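PDB 3GRH: acyl-CoA thioester hydrolase ybgC from Escherichia coli K-12, which is a putative thioesterase of the outer membrane, built on the pectinesterase fold yet neither binding pectin nor showing pectinesterase activity. Local coordinates for residues Gly215-His223 with Asn299-Tyr307; Gly334-Val344 with Phe363-Ile374. All coordinates share one frame; numbering follows the deposited sequence.

Contact 1 (Gly215-His223 with Asn299-Tyr307); sequences GDSVDAGNH and NSRTQQEAY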
loop_
_atom_site.group_PDB
_atom_site.type_symbol
_atom_site.label_atom_id
_atom_site.label_comp_id
_atom_site.label_asym_id
_atom_site.label_seq_id
_atom_site.Cartn_x
_atom_site.Cartn_y
_atom_site.Cartn_z
ATOM N N GLY A 215 -13.447 10.139 -4.491
ATOM C CA GLY A 215 -13.832 9.602 -5.755
ATOM C C GLY A 215 -13.825 10.574 -6.882
ATOM O O GLY A 215 -12.824 11.259 -7.111
ATOM N N ASP A 216 -14.933 10.602 -7.631
ATOM C CA ASP A 216 -15.002 11.456 -8.817
ATOM C C ASP A 216 -15.667 12.820 -8.536
ATOM O O ASP A 216 -16.162 13.545 -9.462
ATOM C CB ASP A 216 -15.677 10.685 -9.945
ATOM C CG ASP A 216 -15.050 9.287 -10.207
ATOM O OD1 ASP A 216 -13.787 9.123 -10.291
ATOM O OD2 ASP A 216 -15.848 8.322 -10.347
ATOM N N SER A 217 -15.639 13.248 -7.279
ATOM C CA SER A 217 -16.183 14.524 -6.886
ATOM C C SER A 217 -15.230 15.668 -7.174
ATOM O O SER A 217 -15.582 16.850 -7.053
ATOM C CB SER A 217 -16.609 14.548 -5.409
ATOM O OG SER A 217 -15.497 14.569 -4.549
ATOM N N VAL A 218 -13.999 15.318 -7.541
ATOM C CA VAL A 218 -12.972 16.264 -7.828
ATOM C C VAL A 218 -12.440 16.034 -9.233
ATOM O O VAL A 218 -12.713 14.996 -9.871
ATOM C CB VAL A 218 -11.833 16.157 -6.776
ATOM C CG1 VAL A 218 -12.414 16.451 -5.413
ATOM C CG2 VAL A 218 -11.181 14.744 -6.785
ATOM N N ASP A 219 -11.732 17.031 -9.731
ATOM C CA ASP A 219 -11.132 16.984 -11.053
ATOM C C ASP A 219 -9.845 16.199 -11.205
ATOM O O ASP A 219 -9.455 15.421 -10.306
ATOM C CB ASP A 219 -10.925 18.402 -11.628
ATOM C CG ASP A 219 -9.865 19.226 -10.908
ATOM O OD1 ASP A 219 -8.955 18.754 -10.225
ATOM O OD2 ASP A 219 -9.942 20.480 -11.027
ATOM N N ALA A 220 -9.264 16.271 -12.407
ATOM C CA ALA A 220 -8.099 15.392 -12.763
ATOM C C ALA A 220 -6.769 15.809 -12.131
ATOM O O ALA A 220 -5.763 15.104 -12.280
ATOM C CB ALA A 220 -7.974 15.272 -14.311
ATOM N N GLY A 221 -6.757 16.902 -11.378
ATOM C CA GLY A 221 -5.525 17.443 -10.823
ATOM C C GLY A 221 -5.078 16.758 -9.558
ATOM O O GLY A 221 -5.479 15.619 -9.295
ATOM N N ASN A 222 -4.185 17.387 -8.814
ATOM C CA ASN A 222 -3.657 16.785 -7.593
ATOM C C ASN A 222 -4.685 16.800 -6.479
ATOM O O ASN A 222 -5.092 17.878 -5.984
ATOM C CB ASN A 222 -2.384 17.544 -7.189
ATOM C CG ASN A 222 -1.698 16.940 -5.964
ATOM O OD1 ASN A 222 -1.394 15.765 -5.939
ATOM N ND2 ASN A 222 -1.429 17.786 -4.945
ATOM N N HIS A 223 -5.123 15.600 -6.069
ATOM C CA HIS A 223 -6.081 15.404 -5.026
ATOM C C HIS A 223 -5.778 14.164 -4.236
ATOM O O HIS A 223 -6.492 13.190 -4.377
ATOM C CB HIS A 223 -7.466 15.283 -5.647
ATOM C CG HIS A 223 -7.940 16.565 -6.254
ATOM N ND1 HIS A 223 -8.257 17.657 -5.487
ATOM C CD2 HIS A 223 -8.163 16.917 -7.540
ATOM C CE1 HIS A 223 -8.640 18.652 -6.289
ATOM N NE2 HIS A 223 -8.584 18.227 -7.544
ATOM N N ASN A 299 -10.389 5.173 -14.963
ATOM C CA ASN A 299 -10.189 6.425 -15.687
ATOM C C ASN A 299 -11.406 7.362 -15.600
ATOM O O ASN A 299 -11.570 8.246 -16.446
ATOM C CB ASN A 299 -9.803 6.178 -17.148
ATOM C CG ASN A 299 -10.920 5.619 -17.946
ATOM O OD1 ASN A 299 -11.899 5.086 -17.402
ATOM N ND2 ASN A 299 -10.770 5.664 -19.273
ATOM N N SER A 300 -12.164 7.245 -14.509
ATOM C CA SER A 300 -13.355 8.067 -14.295
ATOM C C SER A 300 -13.020 9.486 -13.799
ATOM O O SER A 300 -13.809 10.464 -14.015
ATOM C CB SER A 300 -14.308 7.381 -13.328
ATOM O OG SER A 300 -13.603 6.763 -12.288
ATOM N N ARG A 301 -11.884 9.640 -13.134
ATOM C CA ARG A 301 -11.510 10.951 -12.620
ATOM C C ARG A 301 -10.508 11.617 -13.565
ATOM O O ARG A 301 -10.584 12.820 -13.844
ATOM C CB ARG A 301 -10.911 10.857 -11.206
ATOM C CG ARG A 301 -10.603 12.176 -10.589
ATOM C CD ARG A 301 -9.822 11.975 -9.345
ATOM N NE ARG A 301 -8.471 11.433 -9.574
ATOM C CZ ARG A 301 -7.360 12.157 -9.575
ATOM N NH1 ARG A 301 -7.429 13.486 -9.430
ATOM N NH2 ARG A 301 -6.179 11.581 -9.732
ATOM N N THR A 302 -9.563 10.825 -14.056
ATOM C CA THR A 302 -8.537 11.314 -14.984
ATOM C C THR A 302 -8.338 10.327 -16.096
ATOM O O THR A 302 -8.367 9.099 -15.889
ATOM C CB THR A 302 -7.196 11.696 -14.296
ATOM O OG1 THR A 302 -6.233 12.109 -15.290
ATOM C CG2 THR A 302 -6.615 10.590 -13.514
ATOM N N GLN A 303 -8.221 10.870 -17.304
ATOM C CA GLN A 303 -7.942 10.049 -18.443
ATOM C C GLN A 303 -6.533 10.281 -18.970
ATOM O O GLN A 303 -6.123 9.686 -19.988
ATOM C CB GLN A 303 -8.975 10.348 -19.535
ATOM C CG GLN A 303 -10.329 9.861 -19.172
ATOM C CD GLN A 303 -11.066 9.291 -20.366
ATOM O OE1 GLN A 303 -10.974 9.812 -21.478
ATOM N NE2 GLN A 303 -11.797 8.197 -20.139
ATOM N N GLN A 304 -5.788 11.170 -18.329
ATOM C CA GLN A 304 -4.495 11.587 -18.888
ATOM C C GLN A 304 -3.282 10.824 -18.357
ATOM O O GLN A 304 -2.202 10.869 -18.960
ATOM C CB GLN A 304 -4.223 13.081 -18.644
ATOM C CG GLN A 304 -4.571 13.653 -17.269
ATOM C CD GLN A 304 -4.576 15.189 -17.264
ATOM O OE1 GLN A 304 -5.479 15.827 -16.689
ATOM N NE2 GLN A 304 -3.579 15.793 -17.935
ATOM N N GLU A 305 -3.433 10.195 -17.210
ATOM C CA GLU A 305 -2.297 9.570 -16.559
ATOM C C GLU A 305 -2.762 8.601 -15.507
ATOM O O GLU A 305 -3.874 8.720 -14.978
ATOM C CB GLU A 305 -1.427 10.629 -15.898
ATOM C CG GLU A 305 -2.191 11.418 -14.787
ATOM C CD GLU A 305 -1.383 12.599 -14.223
ATOM O OE1 GLU A 305 -0.134 12.599 -14.327
ATOM O OE2 GLU A 305 -2.028 13.544 -13.669
ATOM N N ALA A 306 -1.902 7.624 -15.228
ATOM C CA ALA A 306 -2.165 6.661 -14.192
ATOM C C ALA A 306 -0.891 5.950 -13.926
ATOM O O ALA A 306 -0.156 5.699 -14.828
ATOM C CB ALA A 306 -3.180 5.631 -14.665
ATOM N N TYR A 307 -0.618 5.657 -12.669
ATOM C CA TYR A 307 0.633 5.037 -12.226
ATOM C C TYR A 307 0.342 4.114 -11.072
ATOM O O TYR A 307 -0.121 4.598 -10.069
ATOM C CB TYR A 307 1.680 6.052 -11.744
ATOM C CG TYR A 307 1.794 7.297 -12.583
ATOM C CD1 TYR A 307 2.556 7.338 -13.744
ATOM C CD2 TYR A 307 1.042 8.406 -12.239
ATOM C CE1 TYR A 307 2.584 8.512 -14.508
ATOM C CE2 TYR A 307 1.051 9.554 -13.045
ATOM C CZ TYR A 307 1.832 9.577 -14.147
ATOM O OH TYR A 307 1.890 10.762 -14.913
HETATM O O HOH W 1 -12.561 14.403 -12.693
HETATM O O HOH W 2 -3.824 13.394 -9.945
#
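Arg301 reaches from the 299-307 loop to the carbonyls of residues 215-223, joining two loops from well-separated turns of the right-handed parallel beta-helix of the pectinesterase family. Arg301 CB lies 3.5 Å from OD1 of Asp216, whose carboxylate is in a salt bridge with Arg245. With CG anti to the backbone N (chi1 -176°), the chain heads toward the 215-223 backbone, and CG comes to rest beside the carbonyl oxygens of Val218 and Asp219. Arg301 CD lies 4.0 Å from Val218 CG2 and near Gly215 O; a bend at chi3 (67°) then swings the guanidinium round to the carbonyls of the turn. There Arg301 NH1 is gripped twice, 2.9 Å from Asp219 O, which is tilted from the guanidinium plane, and 2.9 Å from Gly221 O, which lies within it. NH2 donates to a water shared with Gly221 O and forms a salt bridge with Asp278. Arginine suits this place because several N-H groups fan out from one flat tip to meet fixed acceptors. The turn itself is an Asx turn: Asp219 OD1 accepts from Gly221 N on one face of its carboxylate and from His223 NE2 on the other. Ala220, small enough to lie against the opposing backbone, sets its CB 3.7 Å from Thr302 CB. A second water donates to both Val218 O and Arg301 O, at 2.9 and 2.8 Å.

Contact 2 (Gly334-Val344 with Phe363-Ile374); sequences GVAQLGRSLDV and FNTAKPWADAVI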
loop_
_atom_site.group_PDB
_atom_site.type_symbol
_atom_site.label_atom_id
_atom_site.label_comp_id
_atom_site.label_asym_id
_atom_site.label_seq_id
_atom_site.Cartn_x
_atom_site.Cartn_y
_atom_site.Cartn_z
ATOM N N GLY A 334 -3.791 2.584 -23.560
ATOM C CA GLY A 334 -2.350 2.635 -23.380
ATOM C C GLY A 334 -1.802 3.819 -22.633
ATOM O O GLY A 334 -0.657 4.178 -22.815
ATOM N N VAL A 335 -2.603 4.419 -21.763
ATOM C CA VAL A 335 -2.199 5.593 -21.010
ATOM C C VAL A 335 -1.493 5.163 -19.723
ATOM O O VAL A 335 -0.428 5.676 -19.366
ATOM C CB VAL A 335 -3.439 6.429 -20.718
ATOM C CG1 VAL A 335 -3.266 7.405 -19.480
ATOM C CG2 VAL A 335 -3.848 7.102 -22.015
ATOM N N ALA A 336 -2.093 4.174 -19.069
ATOM C CA ALA A 336 -1.646 3.737 -17.728
ATOM C C ALA A 336 -0.212 3.206 -17.721
ATOM O O ALA A 336 0.248 2.528 -18.597
ATOM C CB ALA A 336 -2.582 2.677 -17.211
ATOM N N GLN A 337 0.482 3.521 -16.645
ATOM C CA GLN A 337 1.835 3.066 -16.448
ATOM C C GLN A 337 1.981 2.305 -15.142
ATOM O O GLN A 337 1.173 2.408 -14.261
ATOM C CB GLN A 337 2.759 4.288 -16.516
ATOM C CG GLN A 337 2.954 4.753 -17.925
ATOM C CD GLN A 337 3.630 6.122 -18.037
ATOM O OE1 GLN A 337 3.094 7.115 -17.511
ATOM N NE2 GLN A 337 4.725 6.197 -18.754
ATOM N N LEU A 338 3.022 1.465 -15.047
ATOM C CA LEU A 338 3.218 0.605 -13.873
ATOM C C LEU A 338 3.708 1.379 -12.706
ATOM O O LEU A 338 3.508 0.963 -11.532
ATOM C CB LEU A 338 4.135 -0.516 -14.205
ATOM C CG LEU A 338 3.688 -1.509 -15.251
ATOM C CD1 LEU A 338 4.867 -2.459 -15.529
ATOM C CD2 LEU A 338 2.466 -2.228 -14.731
ATOM N N GLY A 339 4.377 2.529 -12.932
ATOM C CA GLY A 339 4.833 3.261 -11.783
ATOM C C GLY A 339 5.739 4.432 -12.091
ATOM O O GLY A 339 6.030 4.726 -13.245
ATOM N N ARG A 340 6.208 5.063 -11.029
ATOM C CA ARG A 340 7.190 6.182 -11.095
ATOM C C ARG A 340 7.734 6.336 -9.701
ATOM O O ARG A 340 7.143 5.942 -8.706
ATOM C CB ARG A 340 6.609 7.496 -11.557
ATOM C CG ARG A 340 5.459 7.961 -10.732
ATOM C CD ARG A 340 4.884 9.223 -11.305
ATOM N NE ARG A 340 3.781 9.752 -10.514
ATOM C CZ ARG A 340 3.177 10.913 -10.760
ATOM N NH1 ARG A 340 3.540 11.693 -11.785
ATOM N NH2 ARG A 340 2.203 11.322 -9.969
ATOM N N SER A 341 8.956 6.825 -9.598
ATOM C CA SER A 341 9.521 6.974 -8.274
ATOM C C SER A 341 8.968 8.210 -7.584
ATOM O O SER A 341 8.736 9.233 -8.228
ATOM C CB SER A 341 11.067 7.067 -8.396
ATOM O OG SER A 341 11.709 7.267 -7.115
ATOM N N LEU A 342 8.719 8.099 -6.279
ATOM C CA LEU A 342 8.190 9.202 -5.471
ATOM C C LEU A 342 9.386 9.837 -4.777
ATOM O O LEU A 342 9.788 9.418 -3.696
ATOM C CB LEU A 342 7.157 8.661 -4.450
ATOM C CG LEU A 342 6.485 9.586 -3.467
ATOM C CD1 LEU A 342 5.804 10.706 -4.201
ATOM C CD2 LEU A 342 5.466 8.812 -2.652
ATOM N N ASP A 343 9.974 10.841 -5.457
ATOM C CA ASP A 343 11.256 11.409 -5.052
ATOM C C ASP A 343 11.034 12.523 -4.011
ATOM O O ASP A 343 11.186 13.705 -4.260
ATOM C CB ASP A 343 12.001 11.927 -6.254
ATOM C CG ASP A 343 12.684 10.864 -7.056
ATOM O OD1 ASP A 343 12.599 9.645 -6.734
ATOM O OD2 ASP A 343 13.327 11.308 -8.047
ATOM N N VAL A 344 10.682 12.099 -2.815
ATOM C CA VAL A 344 10.274 12.986 -1.729
ATOM C C VAL A 344 11.431 13.754 -1.108
ATOM O O VAL A 344 11.258 14.874 -0.528
ATOM C CB VAL A 344 9.514 12.215 -0.642
ATOM C CG1 VAL A 344 8.090 11.936 -1.080
ATOM C CG2 VAL A 344 10.219 10.929 -0.227
ATOM N N PHE A 363 -2.191 -0.862 -20.605
ATOM C CA PHE A 363 -0.934 -0.230 -20.194
ATOM C C PHE A 363 -0.085 0.265 -21.347
ATOM O O PHE A 363 -0.185 -0.244 -22.465
ATOM C CB PHE A 363 -0.124 -1.149 -19.288
ATOM C CG PHE A 363 -0.772 -1.377 -17.974
ATOM C CD1 PHE A 363 -0.513 -0.532 -16.928
ATOM C CD2 PHE A 363 -1.653 -2.400 -17.794
ATOM C CE1 PHE A 363 -1.186 -0.726 -15.717
ATOM C CE2 PHE A 363 -2.301 -2.589 -16.613
ATOM C CZ PHE A 363 -2.065 -1.754 -15.580
ATOM N N ASN A 364 0.788 1.233 -21.058
ATOM C CA ASN A 364 1.764 1.743 -22.010
ATOM C C ASN A 364 2.922 0.773 -22.070
ATOM O O ASN A 364 3.711 0.722 -21.150
ATOM C CB ASN A 364 2.246 3.120 -21.550
ATOM C CG ASN A 364 3.175 3.808 -22.562
ATOM O OD1 ASN A 364 3.879 3.168 -23.339
ATOM N ND2 ASN A 364 3.177 5.138 -22.527
ATOM N N THR A 365 2.976 -0.054 -23.104
ATOM C CA THR A 365 3.958 -1.126 -23.089
ATOM C C THR A 365 5.330 -0.666 -23.493
ATOM O O THR A 365 6.303 -1.321 -23.105
ATOM C CB THR A 365 3.545 -2.307 -23.967
ATOM O OG1 THR A 365 3.396 -1.846 -25.313
ATOM C CG2 THR A 365 2.244 -2.913 -23.463
ATOM N N ALA A 366 5.407 0.428 -24.264
ATOM C CA ALA A 366 6.671 1.053 -24.678
ATOM C C ALA A 366 7.370 1.850 -23.575
ATOM O O ALA A 366 8.614 1.864 -23.509
ATOM C CB ALA A 366 6.444 1.937 -25.871
ATOM N N LYS A 367 6.600 2.481 -22.695
ATOM C CA LYS A 367 7.164 3.221 -21.592
ATOM C C LYS A 367 6.342 2.944 -20.327
ATOM O O LYS A 367 5.499 3.714 -19.900
ATOM C CB LYS A 367 7.163 4.696 -21.882
ATOM C CG LYS A 367 8.075 5.106 -22.971
ATOM C CD LYS A 367 8.210 6.601 -22.992
ATOM C CE LYS A 367 9.402 7.028 -23.839
ATOM N NZ LYS A 367 9.878 5.931 -24.745
ATOM N N PRO A 368 6.522 1.768 -19.748
ATOM C CA PRO A 368 5.737 1.431 -18.590
ATOM C C PRO A 368 6.065 2.170 -17.309
ATOM O O PRO A 368 5.282 2.151 -16.404
ATOM C CB PRO A 368 6.036 -0.069 -18.402
ATOM C CG PRO A 368 7.347 -0.230 -19.070
ATOM C CD PRO A 368 7.380 0.659 -20.195
ATOM N N TRP A 369 7.223 2.805 -17.251
ATOM C CA TRP A 369 7.648 3.552 -16.104
ATOM C C TRP A 369 7.854 5.022 -16.454
ATOM O O TRP A 369 8.533 5.393 -17.425
ATOM C CB TRP A 369 8.935 2.969 -15.565
ATOM C CG TRP A 369 8.958 1.515 -15.298
ATOM C CD1 TRP A 369 9.616 0.586 -16.008
ATOM C CD2 TRP A 369 8.329 0.805 -14.195
ATOM N NE1 TRP A 369 9.452 -0.672 -15.420
ATOM C CE2 TRP A 369 8.645 -0.515 -14.312
ATOM C CE3 TRP A 369 7.548 1.225 -13.098
ATOM C CZ2 TRP A 369 8.211 -1.453 -13.389
ATOM C CZ3 TRP A 369 7.125 0.301 -12.206
ATOM C CH2 TRP A 369 7.444 -0.995 -12.347
ATOM N N ALA A 370 7.222 5.861 -15.664
ATOM C CA ALA A 370 7.223 7.313 -15.883
ATOM C C ALA A 370 8.352 8.028 -15.155
ATOM O O ALA A 370 8.964 7.513 -14.218
ATOM C CB ALA A 370 5.872 7.881 -15.442
ATOM N N ASP A 371 8.572 9.284 -15.525
ATOM C CA ASP A 371 9.517 10.094 -14.762
ATOM C C ASP A 371 9.055 10.312 -13.328
ATOM O O ASP A 371 7.845 10.210 -13.013
ATOM C CB ASP A 371 9.642 11.456 -15.391
ATOM C CG ASP A 371 10.115 11.406 -16.818
ATOM O OD1 ASP A 371 10.501 10.322 -17.342
ATOM O OD2 ASP A 371 10.084 12.505 -17.463
ATOM N N ALA A 372 9.989 10.672 -12.451
ATOM C CA ALA A 372 9.656 10.765 -11.010
ATOM C C ALA A 372 8.764 11.919 -10.675
ATOM O O ALA A 372 8.831 12.984 -11.319
ATOM C CB ALA A 372 10.907 10.863 -10.185
ATOM N N VAL A 373 7.904 11.697 -9.686
ATOM C CA VAL A 373 7.086 12.795 -9.206
ATOM C C VAL A 373 7.944 13.598 -8.224
ATOM O O VAL A 373 8.878 13.078 -7.585
ATOM C CB VAL A 373 5.720 12.329 -8.713
ATOM C CG1 VAL A 373 5.865 11.403 -7.621
ATOM C CG2 VAL A 373 4.796 13.528 -8.338
ATOM N N ILE A 374 7.645 14.905 -8.192
ATOM C CA ILE A 374 8.261 15.890 -7.296
ATOM C C ILE A 374 9.541 16.409 -7.926
ATOM O O ILE A 374 9.693 17.609 -8.140
ATOM C CB ILE A 374 8.466 15.385 -5.821
ATOM C CG1 ILE A 374 7.088 15.111 -5.176
ATOM C CG2 ILE A 374 9.202 16.439 -4.975
ATOM C CD1 ILE A 374 7.154 14.369 -3.861
HETATM O O HOH W 3 1.422 6.904 -21.015
HETATM O O HOH W 4 5.565 11.428 -13.841
HETATM O O HOH W 5 10.536 7.338 -12.023
#
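Gln337 crosses the start of the contact with its side chain: its NE2 donates to Lys367 O at 2.8 Å, nearly straight (169°) and within its own amide plane, while its CB rests on Pro368 O. That proline oxygen in turn accepts from Leu338 N, and Ala336 O receives Asn364 N. Asn364 turns its OD1 back to Lys367 N in an Asx motif, and a water links its ND2 to Val335 O. Farther along, the strands run parallel: Ala370 N donates to Gly339 O (2.9 Å), Val373 N to Ser341 O, and Asp343 N, at a longer 3.3 Å, to Val373 O. Where direct pairing lapses between them, one water joins Ser341 N to Ala370 O and another joins Arg340 NH1 to Asp371 O. Gly339 has to be a glycine, since a CB would collide with the Trp369 ring, whose six-membered part is covered on one face by Leu338 CB, 3.9 Å from its centroid. Arg340, extended from CG to NE, lays one guanidinium face over Val373 CB (3.6 Å from CZ), and its NE forms a salt bridge with Asp280 OD1. Replacing Arg340 by an alanine is likely to cost Asp280 its NE partner and to uncover Val373. Ser341 OG donates to Asp343 OD1, and Asp343 OD2 pairs with Arg377. Parallel strands of neighbouring turns, here slipping one residue in register between Gly339 and Leu342, are typical of a beta-helix, and Arg340 beside the predicted nucleophile Asp280 is consistent with the active site of the pectinesterase family, in whose members the equivalent arginine binds substrate.

In the fold
Contact 1 closes before contact 2 opens along the chain, and their centres lie 15 Å apart on the same side of the beta-helix. The strand 307-311, which begins as the 299-307 loop ends, runs parallel to strand 337-342, itself beside strand 369-373; contact 1 thus joins loops of earlier turns and contact 2 pairs the strands of the next two. They meet directly: Ala306 O probably accepts a hydrogen bond from Gln337 N, and the Tyr307 ring packs on Ala370 and takes a cation-pi contact from Arg340. Tyr307 also touches Asp280, the predicted nucleophile. The surface loops of contact 1 therefore adjoin the putative active site, to which contact 2 contributes Arg340.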